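Local coordinates for TOG array regulator of axonemal microtubules protein 1 (Mus musculus, PDB 5DN7) that binds microtubules and promotes their polymerisation through its TOG domains, acting in ciliogenesis and the control of cilium length, at residues G85-L90 / L121-E126; P107-S112 / L132-E137. All coordinates share one frame; numbering follows the deposited sequence.

Contact 1 of 2, residues G85-L90 / L121-E126; sequences GTLQVL and LVIKQE
Leu87 and Glu126 meet at their CB atoms, 3.7 Å apart. The CA atoms of the same two residues are the closest across the segments, with Leu87 CA 6.0 Å from Glu126 CA. Beyond CB, Leu87 turns to the apolar side: its CD1 lies 3.9 Å from Ile123 CG2 and about as far from Ile123 CD1, so one methyl touches both arms of the isoleucine while the two side chains cross at about a right angle. Ile123 also packs on Val83 and His84, one turn earlier on helix 80-97, and Leu87 touches Val115 in the loop before helix 121-138.

The segments run nearly parallel, their axes 10° apart and 9.4 Å at closest approach. They belong to consecutive predicted HEAT repeats of the solenoid that forms TOG region 2, and the contact joins the second helix of one to the second helix of the next.

The polar side chains touch through carbon and not by hydrogen bonding. The chain of Glu126 is bent at chi2 (-57°), which folds the carboxylate back against Gln88, with Glu126 CD 3.5 Å from Gln88 CG. Amide and carboxylate planes stand 64° apart, and Gln88 NE2 remains 3.7 Å from Glu126 OE2. That oxygen has its salt bridge with Lys129, one turn further along its own helix. Cutting Glu126 back to an alanine would probably leave Lys129 without its carboxylate mate and open a gap beside Gln88 CG.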
ATOM      1  N   GLY A  85      -1.541 -16.599   2.865  1.00 21.81           N
ATOM      2  CA  GLY A  85      -0.268 -17.288   2.999  1.00 22.48           C
ATOM      3  C   GLY A  85       0.781 -16.804   2.003  1.00 24.79           C
ATOM      4  O   GLY A  85       1.969 -16.665   2.330  1.00 25.92           O
ATOM      5  N   THR A  86       0.350 -16.547   0.773  1.00 22.14           N
ATOM      6  CA  THR A  86       1.268 -16.052  -0.247  1.00 21.30           C
ATOM      7  C   THR A  86       1.787 -14.676   0.162  1.00 23.94           C
ATOM      8  O   THR A  86       2.969 -14.429   0.074  1.00 25.03           O
ATOM      9  CB  THR A  86       0.603 -15.969  -1.616  1.00 22.29           C
ATOM     10  OG1 THR A  86       0.075 -17.253  -1.972  1.00 30.45           O
ATOM     11  CG2 THR A  86       1.594 -15.520  -2.668  1.00 23.44           C
ATOM     12  N   LEU A  87       0.900 -13.801   0.629  1.00 19.64           N
ATOM     13  CA  LEU A  87       1.294 -12.485   1.127  1.00 21.87           C
ATOM     14  C   LEU A  87       2.301 -12.597   2.256  1.00 21.94           C
ATOM     15  O   LEU A  87       3.228 -11.799   2.336  1.00 18.94           O
ATOM     16  CB  LEU A  87       0.081 -11.682   1.592  1.00 17.59           C
ATOM     17  CG  LEU A  87      -0.757 -11.087   0.471  1.00 18.46           C
ATOM     18  CD1 LEU A  87      -2.017 -10.434   1.001  1.00 16.66           C
ATOM     19  CD2 LEU A  87       0.100 -10.071  -0.297  1.00 16.52           C
ATOM     20  N   GLN A  88       2.130 -13.587   3.127  1.00 21.05           N
ATOM     21  CA  GLN A  88       3.148 -13.830   4.144  1.00 20.09           C
ATOM     22  C   GLN A  88       4.505 -14.229   3.541  1.00 24.20           C
ATOM     23  O   GLN A  88       5.581 -13.760   3.981  1.00 24.99           O
ATOM     24  CB  GLN A  88       2.672 -14.904   5.098  1.00 23.23           C
ATOM     25  CG  GLN A  88       1.621 -14.406   6.044  1.00 24.37           C
ATOM     26  CD  GLN A  88       1.291 -15.436   7.066  1.00 29.84           C
ATOM     27  OE1 GLN A  88       0.933 -16.564   6.724  1.00 29.24           O
ATOM     28  NE2 GLN A  88       1.424 -15.072   8.337  1.00 32.34           N
ATOM     29  N   VAL A  89       4.461 -15.094   2.530  1.00 21.27           N
ATOM     30  CA  VAL A  89       5.696 -15.446   1.831  1.00 23.39           C
ATOM     31  C   VAL A  89       6.368 -14.217   1.186  1.00 23.67           C
ATOM     32  O   VAL A  89       7.571 -14.034   1.270  1.00 30.05           O
ATOM     33  CB  VAL A  89       5.427 -16.511   0.768  1.00 25.91           C
ATOM     34  CG1 VAL A  89       6.602 -16.606  -0.200  1.00 23.32           C
ATOM     35  CG2 VAL A  89       5.151 -17.851   1.452  1.00 26.17           C
ATOM     36  N   LEU A  90       5.569 -13.378   0.551  1.00 23.64           N
ATOM     37  CA  LEU A  90       6.035 -12.168  -0.103  1.00 23.22           C
ATOM     38  C   LEU A  90       6.628 -11.188   0.905  1.00 19.71           C
ATOM     39  O   LEU A  90       7.664 -10.588   0.654  1.00 23.64           O
ATOM     40  CB  LEU A  90       4.883 -11.521  -0.875  1.00 18.65           C
ATOM     41  CG  LEU A  90       5.210 -10.260  -1.673  1.00 22.22           C
ATOM     42  CD1 LEU A  90       6.322 -10.561  -2.649  1.00 23.90           C
ATOM     43  CD2 LEU A  90       3.966  -9.716  -2.393  1.00 19.11           C
ATOM     44  N   LEU A 121      -9.391  -8.320   6.960  1.00 21.14           N
ATOM     45  CA  LEU A 121      -8.404  -7.820   7.879  1.00 20.58           C
ATOM     46  C   LEU A 121      -7.094  -8.617   7.833  1.00 18.82           C
ATOM     47  O   LEU A 121      -6.033  -8.012   7.916  1.00 23.04           O
ATOM     48  CB  LEU A 121      -8.981  -7.793   9.302  1.00 27.01           C
ATOM     49  CG  LEU A 121      -8.125  -7.220  10.430  1.00 33.53           C
ATOM     50  CD1 LEU A 121      -8.997  -6.506  11.484  1.00 29.19           C
ATOM     51  CD2 LEU A 121      -7.305  -8.336  11.096  1.00 34.37           C
ATOM     52  N   VAL A 122      -7.123  -9.943   7.710  1.00 18.52           N
ATOM     53  CA  VAL A 122      -5.835 -10.678   7.704  1.00 24.95           C
ATOM     54  C   VAL A 122      -4.962 -10.273   6.482  1.00 21.24           C
ATOM     55  O   VAL A 122      -3.715 -10.051   6.567  1.00 30.50           O
ATOM     56  CB  VAL A 122      -6.048 -12.227   7.733  1.00 22.49           C
ATOM     57  CG1 VAL A 122      -6.393 -12.711   9.152  1.00 21.01           C
ATOM     58  CG2 VAL A 122      -7.098 -12.650   6.746  1.00 20.79           C
ATOM     59  N   ILE A 123      -5.654 -10.106   5.359  1.00 17.48           N
ATOM     60  CA  ILE A 123      -5.039  -9.635   4.138  1.00 18.51           C
ATOM     61  C   ILE A 123      -4.419  -8.257   4.349  1.00 19.45           C
ATOM     62  O   ILE A 123      -3.227  -8.083   4.134  1.00 19.56           O
ATOM     63  CB  ILE A 123      -6.060  -9.604   2.989  1.00 16.84           C
ATOM     64  CG1 ILE A 123      -6.493 -11.029   2.662  1.00 21.49           C
ATOM     65  CG2 ILE A 123      -5.485  -8.924   1.759  1.00 16.16           C
ATOM     66  CD1 ILE A 123      -5.349 -11.999   2.603  1.00 22.06           C
ATOM     67  N   LYS A 124      -5.230  -7.299   4.790  1.00 20.33           N
ATOM     68  CA  LYS A 124      -4.771  -5.944   5.076  1.00 21.38           C
ATOM     69  C   LYS A 124      -3.579  -5.907   6.057  1.00 19.51           C
ATOM     70  O   LYS A 124      -2.656  -5.104   5.880  1.00 19.74           O
ATOM     71  CB  LYS A 124      -5.928  -5.104   5.615  1.00 18.87           C
ATOM     72  CG  LYS A 124      -5.520  -3.692   5.975  1.00 21.29           C
ATOM     73  CD  LYS A 124      -6.724  -2.812   6.281  1.00 34.96           C
ATOM     74  CE  LYS A 124      -6.257  -1.515   6.943  1.00 44.24           C
ATOM     75  NZ  LYS A 124      -7.373  -0.726   7.595  1.00 45.60           N
ATOM     76  N   GLN A 125      -3.575  -6.785   7.059  1.00 15.60           N
ATOM     77  CA  GLN A 125      -2.412  -6.918   7.943  1.00 18.02           C
ATOM     78  C   GLN A 125      -1.151  -7.175   7.115  1.00 21.78           C
ATOM     79  O   GLN A 125      -0.124  -6.464   7.241  1.00 19.21           O
ATOM     80  CB  GLN A 125      -2.588  -8.059   8.948  1.00 17.01           C
ATOM     81  CG  GLN A 125      -3.338  -7.695  10.202  1.00 34.77           C
ATOM     82  CD  GLN A 125      -3.629  -8.908  11.074  1.00 36.86           C
ATOM     83  OE1 GLN A 125      -3.323 -10.047  10.700  1.00 38.51           O
ATOM     84  NE2 GLN A 125      -4.249  -8.673  12.230  1.00 38.81           N
ATOM     85  N   GLU A 126      -1.236  -8.196   6.261  1.00 19.84           N
ATOM     86  CA  GLU A 126      -0.037  -8.513   5.489  1.00 19.78           C
ATOM     87  C   GLU A 126       0.356  -7.423   4.477  1.00 23.81           C
ATOM     88  O   GLU A 126       1.550  -7.082   4.358  1.00 21.02           O
ATOM     89  CB  GLU A 126      -0.201  -9.859   4.785  1.00 23.17           C
ATOM     90  CG  GLU A 126      -0.395 -11.001   5.779  1.00 26.98           C
ATOM     91  CD  GLU A 126       0.756 -11.107   6.771  1.00 34.79           C
ATOM     92  OE1 GLU A 126       1.914 -10.819   6.389  1.00 34.12           O
ATOM     93  OE2 GLU A 126       0.513 -11.476   7.943  1.00 42.66           O
TER

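Contact 2 of 2, residues P107-S112 / L132-E137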
ATOM      1  N   PRO A 107       7.218  -4.840  -9.484  1.00 39.42           N
ATOM      2  CA  PRO A 107       6.549  -6.125  -9.267  1.00 32.86           C
ATOM      3  C   PRO A 107       5.941  -6.280  -7.865  1.00 26.18           C
ATOM      4  O   PRO A 107       4.789  -6.692  -7.757  1.00 27.45           O
ATOM      5  CB  PRO A 107       7.678  -7.138  -9.485  1.00 32.18           C
ATOM      6  CG  PRO A 107       8.543  -6.506 -10.476  1.00 35.25           C
ATOM      7  CD  PRO A 107       8.506  -5.017 -10.182  1.00 38.64           C
ATOM      8  N   VAL A 108       6.688  -5.964  -6.814  1.00 27.67           N
ATOM      9  CA  VAL A 108       6.155  -6.141  -5.467  1.00 23.69           C
ATOM     10  C   VAL A 108       4.954  -5.209  -5.270  1.00 25.57           C
ATOM     11  O   VAL A 108       3.941  -5.610  -4.695  1.00 20.97           O
ATOM     12  CB  VAL A 108       7.225  -5.906  -4.374  1.00 25.39           C
ATOM     13  CG1 VAL A 108       6.588  -5.901  -2.967  1.00 16.72           C
ATOM     14  CG2 VAL A 108       8.294  -6.982  -4.444  1.00 20.83           C
ATOM     15  N   ILE A 109       5.038  -3.981  -5.781  1.00 29.81           N
ATOM     16  CA  ILE A 109       3.895  -3.073  -5.647  1.00 32.29           C
ATOM     17  C   ILE A 109       2.680  -3.533  -6.486  1.00 25.32           C
ATOM     18  O   ILE A 109       1.550  -3.409  -6.030  1.00 21.01           O
ATOM     19  CB  ILE A 109       4.275  -1.609  -5.999  1.00 34.05           C
ATOM     20  CG1 ILE A 109       5.006  -0.970  -4.818  1.00 32.59           C
ATOM     21  CG2 ILE A 109       3.033  -0.771  -6.301  1.00 26.77           C
ATOM     22  CD1 ILE A 109       5.328   0.532  -5.001  1.00 38.42           C
ATOM     23  N   ALA A 110       2.895  -4.088  -7.678  1.00 24.09           N
ATOM     24  CA  ALA A 110       1.759  -4.575  -8.464  1.00 26.84           C
ATOM     25  C   ALA A 110       1.077  -5.726  -7.710  1.00 30.42           C
ATOM     26  O   ALA A 110      -0.179  -5.773  -7.562  1.00 27.33           O
ATOM     27  CB  ALA A 110       2.202  -5.021  -9.845  1.00 26.74           C
ATOM     28  N   ALA A 111       1.919  -6.628  -7.201  1.00 27.62           N
ATOM     29  CA  ALA A 111       1.431  -7.748  -6.395  1.00 30.75           C
ATOM     30  C   ALA A 111       0.616  -7.248  -5.209  1.00 26.49           C
ATOM     31  O   ALA A 111      -0.452  -7.777  -4.906  1.00 29.04           O
ATOM     32  CB  ALA A 111       2.584  -8.620  -5.919  1.00 24.59           C
ATOM     33  N   SER A 112       1.093  -6.209  -4.550  1.00 26.97           N
ATOM     34  CA  SER A 112       0.399  -5.723  -3.368  1.00 23.91           C
ATOM     35  C   SER A 112      -0.898  -4.977  -3.702  1.00 28.19           C
ATOM     36  O   SER A 112      -1.884  -5.038  -2.947  1.00 29.05           O
ATOM     37  CB  SER A 112       1.337  -4.846  -2.556  1.00 28.22           C
ATOM     38  OG  SER A 112       2.479  -5.609  -2.183  1.00 30.55           O
ATOM     39  N   LEU A 132       4.847  -0.848   4.396  1.00 15.36           N
ATOM     40  CA  LEU A 132       5.683  -0.138   5.348  1.00 14.88           C
ATOM     41  C   LEU A 132       7.135  -0.554   5.202  1.00 23.39           C
ATOM     42  O   LEU A 132       8.044   0.297   5.293  1.00 26.01           O
ATOM     43  CB  LEU A 132       5.211  -0.361   6.790  1.00 18.78           C
ATOM     44  CG  LEU A 132       3.942   0.440   7.114  1.00 32.11           C
ATOM     45  CD1 LEU A 132       3.217  -0.078   8.371  1.00 38.64           C
ATOM     46  CD2 LEU A 132       4.288   1.918   7.234  1.00 27.21           C
ATOM     47  N   LYS A 133       7.373  -1.846   4.965  1.00 19.75           N
ATOM     48  CA  LYS A 133       8.748  -2.277   4.695  1.00 17.69           C
ATOM     49  C   LYS A 133       9.318  -1.562   3.443  1.00 23.31           C
ATOM     50  O   LYS A 133      10.446  -1.021   3.466  1.00 22.58           O
ATOM     51  CB  LYS A 133       8.812  -3.796   4.525  1.00 23.88           C
ATOM     52  CG  LYS A 133      10.220  -4.356   4.599  1.00 40.69           C
ATOM     53  CD  LYS A 133      10.846  -4.029   5.959  1.00 44.94           C
ATOM     54  CE  LYS A 133      12.254  -4.575   6.113  1.00 48.24           C
ATOM     55  NZ  LYS A 133      12.576  -4.719   7.582  1.00 54.32           N
ATOM     56  N   LEU A 134       8.523  -1.552   2.369  1.00 16.32           N
ATOM     57  CA  LEU A 134       8.920  -0.877   1.140  1.00 22.40           C
ATOM     58  C   LEU A 134       9.297   0.571   1.422  1.00 24.64           C
ATOM     59  O   LEU A 134      10.348   1.028   0.996  1.00 19.22           O
ATOM     60  CB  LEU A 134       7.815  -0.920   0.083  1.00 18.20           C
ATOM     61  CG  LEU A 134       7.474  -2.258  -0.586  1.00 26.63           C
ATOM     62  CD1 LEU A 134       6.419  -2.044  -1.666  1.00 21.26           C
ATOM     63  CD2 LEU A 134       8.704  -2.952  -1.158  1.00 18.13           C
ATOM     64  N   MET A 135       8.441   1.286   2.146  1.00 22.81           N
ATOM     65  CA  MET A 135       8.734   2.684   2.448  1.00 24.90           C
ATOM     66  C   MET A 135      10.004   2.844   3.258  1.00 24.91           C
ATOM     67  O   MET A 135      10.741   3.810   3.079  1.00 26.17           O
ATOM     68  CB  MET A 135       7.591   3.330   3.204  1.00 17.83           C
ATOM     69  CG  MET A 135       6.370   3.493   2.373  1.00 29.71           C
ATOM     70  SD  MET A 135       5.022   4.057   3.380  1.00 31.06           S
ATOM     71  CE  MET A 135       3.794   3.986   2.089  1.00 40.10           C
ATOM     72  N   LYS A 136      10.223   1.910   4.176  1.00 25.59           N
ATOM     73  CA  LYS A 136      11.427   1.930   4.983  1.00 27.44           C
ATOM     74  C   LYS A 136      12.673   1.772   4.112  1.00 30.18           C
ATOM     75  O   LYS A 136      13.698   2.392   4.371  1.00 30.11           O
ATOM     76  CB  LYS A 136      11.386   0.821   6.026  1.00 32.92           C
ATOM     77  CG  LYS A 136      12.553   0.868   7.011  1.00 47.16           C
ATOM     78  CD  LYS A 136      12.925  -0.523   7.515  1.00 58.44           C
ATOM     79  CE  LYS A 136      11.694  -1.303   7.955  1.00 70.46           C
ATOM     80  NZ  LYS A 136      10.839  -0.558   8.930  1.00 74.08           N
ATOM     81  N   GLU A 137      12.576   0.953   3.068  1.00 33.93           N
ATOM     82  CA  GLU A 137      13.749   0.603   2.270  1.00 32.08           C
ATOM     83  C   GLU A 137      14.063   1.603   1.146  1.00 32.52           C
ATOM     84  O   GLU A 137      15.225   1.949   0.938  1.00 34.76           O
ATOM     85  CB  GLU A 137      13.583  -0.809   1.686  1.00 34.01           C
ATOM     86  CG  GLU A 137      13.679  -1.921   2.733  1.00 42.62           C
ATOM     87  CD  GLU A 137      15.039  -1.934   3.443  1.00 52.19           C
ATOM     88  OE1 GLU A 137      15.063  -1.992   4.696  1.00 52.06           O
ATOM     89  OE2 GLU A 137      16.084  -1.875   2.743  1.00 52.69           O
TER
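Leu134 reaches across to Val108 and Ile109 with both of its methyl groups, and these three buried side chains make up the whole contact. CD1 of Leu134 does most of the touching: it lies 3.6 Å from Ile109 CG1 and 4.1 Å from Val108 CG1. The other methyl, Leu134 CD2, meets the same valine methyl, Val108 CG1, also at 4.1 Å, so the fork of the leucine faces that single methyl.

The torsions account for this pattern. Leu134 points its CB toward helix 105-114 and brings both methyls against it. Val108 has chi1 172°, which places CG1 anti to the backbone N and presents it to the leucine. Ile109 starts out at a slant to the partner helix, but with chi1 at -79° its CG1 swings against Leu134 CD1. Both residues meet the leucine obliquely, and the backbones stay well separated, with Ile109 CA 8.7 Å from Leu134 CA.

Ser112 follows Val108 by one helical turn and returns its hydroxyl to the helix. Its OG donates to Val108 O at 2.9 Å, tilted 35° from the carbonyl plane, while Ser112 N approaches the same oxygen from the opposite face. Two donors thus grip this carbonyl, and the buried hydroxyl is satisfied within its own helix.

Val143 and Leu146 of helix 140-148 extend the apolar cluster at Leu134 and Ile109 respectively, and Val94 of helix 80-97 touches Val108. The contact is intra-repeat packing of the two helices of the predicted HEAT 6, the helical-hairpin unit of the HEAT solenoid that forms a TOG region.

Overall arrangement
The two contacts lie about 13 Å apart between their centres and share helix 121-138. Along the chain the segments alternate: 85-90, 107-112, 121-126, 132-137. Contact 1 joins the start of helix 121-138 to helix 80-97 of the preceding predicted HEAT repeat, and contact 2 joins its last turns to helix 105-114, its partner within the repeat; Lys133, in those last turns, also reaches helix 80-97. Helices 80-97 and 105-114 meet directly as well, Leu90 CD2 lying 3.9 Å from Ala111 CB. Packing within a repeat and between repeats thus joins these three helices at the boundary of two predicted repeats, part of the solenoid through which TOG regions engage microtubules.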